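Local coordinates for ethanolamine utilization protein EutJ (Carboxydothermus hydrogenoformans Z-2901, PDB 3H1Q) that binds ATP within an actin-like ATPase fold and probably serves in ethanolamine utilization, at residues Leu42-Gln47 with Pro51-Leu56; Glu79-Val84 with Ser90-Ala95. All blocks are in the same frame, centred on the assembly; numbering follows the deposited sequence.

Contact 1. Residues Leu42-Gln47 with Pro51-Leu56; sequences LVVTDQ and PVAGAL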
# COMPACT_ATOMS: atom_id res chain seq x y z
N LEU A 42 -9.05 -1.54 -5.07
CA LEU A 42 -9.89 -0.52 -5.61
C LEU A 42 -10.61 0.07 -4.42
O LEU A 42 -11.11 -0.68 -3.57
CB LEU A 42 -10.90 -1.15 -6.57
CG LEU A 42 -12.15 -0.32 -6.83
CD1 LEU A 42 -11.90 0.60 -8.00
CD2 LEU A 42 -13.28 -1.24 -7.13
N VAL A 43 -10.69 1.41 -4.38
CA VAL A 43 -11.20 2.16 -3.25
C VAL A 43 -12.13 3.31 -3.72
O VAL A 43 -11.81 4.03 -4.67
CB VAL A 43 -10.02 2.70 -2.41
CG1 VAL A 43 -10.45 3.72 -1.35
CG2 VAL A 43 -9.25 1.54 -1.74
N VAL A 44 -13.29 3.46 -3.05
CA VAL A 44 -14.22 4.54 -3.32
C VAL A 44 -14.41 5.39 -2.07
O VAL A 44 -14.50 4.86 -0.97
CB VAL A 44 -15.63 4.01 -3.77
CG1 VAL A 44 -16.56 5.18 -4.10
CG2 VAL A 44 -15.55 3.09 -4.95
N THR A 45 -14.50 6.70 -2.24
CA THR A 45 -14.77 7.59 -1.11
C THR A 45 -15.73 8.68 -1.54
O THR A 45 -15.85 8.97 -2.72
CB THR A 45 -13.49 8.34 -0.64
OG1 THR A 45 -13.23 9.43 -1.54
CG2 THR A 45 -12.27 7.44 -0.57
N ASP A 46 -16.38 9.33 -0.57
CA ASP A 46 -17.07 10.59 -0.83
C ASP A 46 -16.07 11.73 -1.11
O ASP A 46 -14.84 11.49 -1.12
CB ASP A 46 -17.91 10.97 0.36
CG ASP A 46 -17.09 11.33 1.58
OD1 ASP A 46 -15.85 11.09 1.59
OD2 ASP A 46 -17.69 11.85 2.55
N GLN A 47 -16.56 12.95 -1.33
CA GLN A 47 -15.67 14.06 -1.74
C GLN A 47 -14.72 14.51 -0.64
O GLN A 47 -13.75 15.18 -0.92
CB GLN A 47 -16.43 15.28 -2.30
CG GLN A 47 -17.02 15.12 -3.72
CD GLN A 47 -15.99 14.81 -4.85
OE1 GLN A 47 -16.32 14.09 -5.79
NE2 GLN A 47 -14.78 15.38 -4.77
N PRO A 51 -14.23 6.75 3.27
CA PRO A 51 -14.43 5.48 2.59
C PRO A 51 -15.88 5.12 2.41
O PRO A 51 -16.65 5.20 3.34
CB PRO A 51 -13.75 4.48 3.51
CG PRO A 51 -12.71 5.25 4.18
CD PRO A 51 -13.28 6.62 4.38
N VAL A 52 -16.22 4.74 1.18
CA VAL A 52 -17.56 4.31 0.75
C VAL A 52 -17.57 2.82 0.37
O VAL A 52 -18.53 2.11 0.68
CB VAL A 52 -18.04 5.14 -0.44
CG1 VAL A 52 -19.27 4.53 -1.03
CG2 VAL A 52 -18.32 6.54 0.01
N ALA A 53 -16.50 2.35 -0.26
CA ALA A 53 -16.41 0.97 -0.74
C ALA A 53 -14.98 0.58 -1.05
O ALA A 53 -14.15 1.46 -1.32
CB ALA A 53 -17.25 0.81 -2.02
N GLY A 54 -14.71 -0.72 -1.07
CA GLY A 54 -13.42 -1.21 -1.53
C GLY A 54 -13.32 -2.70 -1.73
O GLY A 54 -14.05 -3.48 -1.12
N ALA A 55 -12.39 -3.12 -2.60
CA ALA A 55 -12.13 -4.53 -2.83
C ALA A 55 -10.65 -4.72 -3.04
O ALA A 55 -9.94 -3.75 -3.41
CB ALA A 55 -12.90 -5.03 -4.04
N LEU A 56 -10.20 -5.96 -2.83
CA LEU A 56 -8.79 -6.29 -2.96
C LEU A 56 -8.56 -7.69 -3.54
O LEU A 56 -9.13 -8.68 -3.06
CB LEU A 56 -8.13 -6.20 -1.58
CG LEU A 56 -6.66 -6.60 -1.41
CD1 LEU A 56 -6.21 -5.95 -0.17
CD2 LEU A 56 -6.47 -8.09 -1.28

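Contact 2. Residues Glu79-Val84 with Ser90-Ala95; sequences ELKAKV and SELFQA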
# COMPACT_ATOMS: atom_id res chain seq x y z
N GLU A 79 -12.94 -7.27 -12.25
CA GLU A 79 -13.74 -8.06 -11.30
C GLU A 79 -14.02 -7.28 -9.99
O GLU A 79 -15.10 -7.41 -9.39
CB GLU A 79 -13.16 -9.47 -11.09
CG GLU A 79 -12.02 -9.63 -10.09
CD GLU A 79 -11.12 -10.88 -10.38
OE1 GLU A 79 -10.48 -10.97 -11.49
OE2 GLU A 79 -11.04 -11.78 -9.49
N LEU A 80 -13.05 -6.43 -9.61
CA LEU A 80 -13.19 -5.56 -8.46
C LEU A 80 -14.27 -4.52 -8.71
O LEU A 80 -15.24 -4.45 -7.94
CB LEU A 80 -11.86 -4.88 -8.12
CG LEU A 80 -10.67 -5.79 -7.79
CD1 LEU A 80 -9.50 -4.94 -7.46
CD2 LEU A 80 -10.95 -6.76 -6.64
N LYS A 81 -14.14 -3.76 -9.80
CA LYS A 81 -15.14 -2.77 -10.19
C LYS A 81 -16.54 -3.35 -10.12
O LYS A 81 -17.47 -2.67 -9.70
CB LYS A 81 -14.91 -2.27 -11.59
CG LYS A 81 -15.70 -1.03 -11.91
CD LYS A 81 -15.17 -0.37 -13.16
CE LYS A 81 -16.09 -0.60 -14.35
NZ LYS A 81 -17.20 0.37 -14.36
N ALA A 82 -16.69 -4.60 -10.51
CA ALA A 82 -18.01 -5.19 -10.54
C ALA A 82 -18.45 -5.56 -9.16
O ALA A 82 -19.62 -5.45 -8.85
CB ALA A 82 -18.03 -6.38 -11.43
N LYS A 83 -17.53 -6.01 -8.32
CA LYS A 83 -17.93 -6.43 -6.98
C LYS A 83 -18.45 -5.22 -6.26
O LYS A 83 -19.55 -5.25 -5.69
CB LYS A 83 -16.76 -7.01 -6.18
CG LYS A 83 -17.19 -7.37 -4.75
CD LYS A 83 -16.44 -8.54 -4.12
CE LYS A 83 -14.97 -8.27 -4.03
NZ LYS A 83 -14.24 -9.40 -3.39
N VAL A 84 -17.66 -4.16 -6.32
CA VAL A 84 -17.96 -2.93 -5.63
C VAL A 84 -19.25 -2.40 -6.20
O VAL A 84 -20.15 -1.98 -5.45
CB VAL A 84 -16.80 -1.93 -5.74
CG1 VAL A 84 -17.27 -0.50 -5.51
CG2 VAL A 84 -15.71 -2.32 -4.75
N SER A 90 -24.55 2.12 -7.20
CA SER A 90 -24.44 2.60 -8.57
C SER A 90 -23.31 1.97 -9.37
O SER A 90 -22.77 0.94 -8.99
CB SER A 90 -24.22 4.12 -8.54
OG SER A 90 -23.02 4.46 -7.84
N GLU A 91 -22.95 2.61 -10.48
CA GLU A 91 -21.72 2.23 -11.16
C GLU A 91 -20.68 3.37 -11.20
O GLU A 91 -21.00 4.54 -11.05
CB GLU A 91 -22.00 1.63 -12.53
CG GLU A 91 -22.37 2.63 -13.59
CD GLU A 91 -22.25 2.05 -14.99
OE1 GLU A 91 -22.90 1.02 -15.28
OE2 GLU A 91 -21.51 2.63 -15.82
N LEU A 92 -19.42 2.98 -11.41
CA LEU A 92 -18.30 3.89 -11.40
C LEU A 92 -17.80 4.13 -12.80
O LEU A 92 -17.74 3.21 -13.63
CB LEU A 92 -17.18 3.30 -10.57
CG LEU A 92 -17.60 2.50 -9.35
CD1 LEU A 92 -16.56 1.49 -9.08
CD2 LEU A 92 -17.74 3.41 -8.18
N PHE A 93 -17.40 5.36 -13.05
CA PHE A 93 -17.00 5.77 -14.37
C PHE A 93 -15.53 6.09 -14.47
O PHE A 93 -14.97 5.99 -15.56
CB PHE A 93 -17.86 6.94 -14.81
CG PHE A 93 -19.30 6.60 -14.82
CD1 PHE A 93 -19.86 5.92 -15.93
CD2 PHE A 93 -20.11 6.90 -13.72
CE1 PHE A 93 -21.22 5.58 -15.95
CE2 PHE A 93 -21.47 6.57 -13.72
CZ PHE A 93 -22.03 5.91 -14.83
N GLN A 94 -14.89 6.47 -13.36
CA GLN A 94 -13.52 6.96 -13.42
C GLN A 94 -12.75 6.77 -12.14
O GLN A 94 -13.34 6.71 -11.07
CB GLN A 94 -13.50 8.44 -13.76
CG GLN A 94 -14.10 9.27 -12.70
CD GLN A 94 -14.94 10.34 -13.26
OE1 GLN A 94 -16.15 10.20 -13.34
NE2 GLN A 94 -14.31 11.42 -13.69
N ALA A 95 -11.43 6.74 -12.27
CA ALA A 95 -10.51 6.41 -11.19
C ALA A 95 -9.20 7.15 -11.37
O ALA A 95 -8.86 7.55 -12.48
CB ALA A 95 -10.25 4.92 -11.17

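Contact 1. Residues Leu42-Gln47 with Pro51-Leu56
Val-44 lays its CG1 methyl obliquely across Val-52, with CB of Val-52 3.9 Å from that methyl. Its other branch, CG2, leans over Ala-53, whose CB lies 4.0 Å from Val-44 CB. One valine thus faces two consecutive residues of the neighbouring strand. CG1 of Val-44 stands anti to the backbone nitrogen (chi1 -178°), which turns it to the Val-52 side and leaves CG2 for Ala-53. Val-52 answers with both branches: CG1 borders Val-44 CG1, while CG2 packs against the opposite backbone at the Thr-45 to Asp-46 peptide, 3.7 Å from Thr-45 C.

The backbone repeats this two-to-one pattern. Val-44 O accepts from Val-52 N (2.8 Å) and, at a longer 3.3 Å, from Ala-53 N; both donors come from the same face of the carbonyl plane, Val-52 N tilted from it and Ala-53 N standing somewhat higher. Val-44 N donates to Ala-53 O. Further along, Leu-42 and Ala-55 form a hydrogen-bonded pair: Leu-42 N donates to Ala-55 O and Ala-55 N to Leu-42 O, both at 2.9 Å. Between these pairs Val-43 meets Gly-54 in a non-hydrogen-bonded pair. Thr-45, paired with Pro-51 past the bulge, bonds through OG1 to Asp-46 O at 2.6 Å, within its own segment.

Leu-42, Val-44, Ala-53 and Ala-55 share one face of the sheet, and helix 70-87 covers Leu-42 and both alanines there. Val-43 lies on the other face, where it touches Leu-13 of helix 3-18; Pro-51 packs on the same helix. The two strands run antiparallel, their axes at 160°, and the extra residue opposite Val-44 makes a classic beta bulge in the beta hairpin at the margin of the five-stranded mixed sheet, whose 3-2-1-4-5 strand order is that of the RNase H-like core of actin-type ATPases.

Contact 2. Residues Glu79-Val84 with Ser90-Ala95
The flat group here is the peptide carbonyl of Leu-92, which Lys-81 approaches close to its plane: NZ lies 3.0 Å from Leu-92 O, tilted 17° from the plane, and donates a hydrogen bond. The lysine chain bends at chi3 (105°) and again at chi4, turning the amine back to the carbonyl while its aliphatic root stays against the leucine. The lysine and leucine chains run alongside one another in opposite senses, and Leu-92 CD1 comes to 3.9 Å from Lys-81 CG. The same methyl also meets Val-84, one helical turn on, at 4.1 Å from CG1; the valine and leucine lie roughly perpendicular. The stronger partner of Lys-81 NZ is Glu-85, whose OE2 forms a salt bridge with it and also accepts from Leu-92 N. A methionine in place of Lys-81 would probably leave the Leu-92 carbonyl without this donor and Glu-85 without its cationic mate. Leu-92 also packs on Val-31, Val-44 and Leu-120, so its side chain sits between helix 70-87 and strands 30-34 and 39-45, just before strand 94-98 and beside the loop that precedes strand 121-126.

Contacts 1 and 2 follow in series along the chain, with their centres 10 Å apart, and both belong to the same five-stranded sheet. The hairpin of contact 1 supplies one edge strand, 51-58, and the adjoining 39-45; helix 70-87 then carries the chain over the sheet to strand 94-98, which contact 2 leads into. The two meet directly through this helix: Leu-42 CD2 lies 3.6 Å from Val-84 CG2, and Ala-55 CB packs on Leu-80 CD2. Val-84 therefore serves both contacts, joining hairpin and crossover into one layered core. Strand 51-58, helix 70-87 and strand 94-98 form a beta-alpha-beta crossover, and both contacts lie away from the ATP-binding residues.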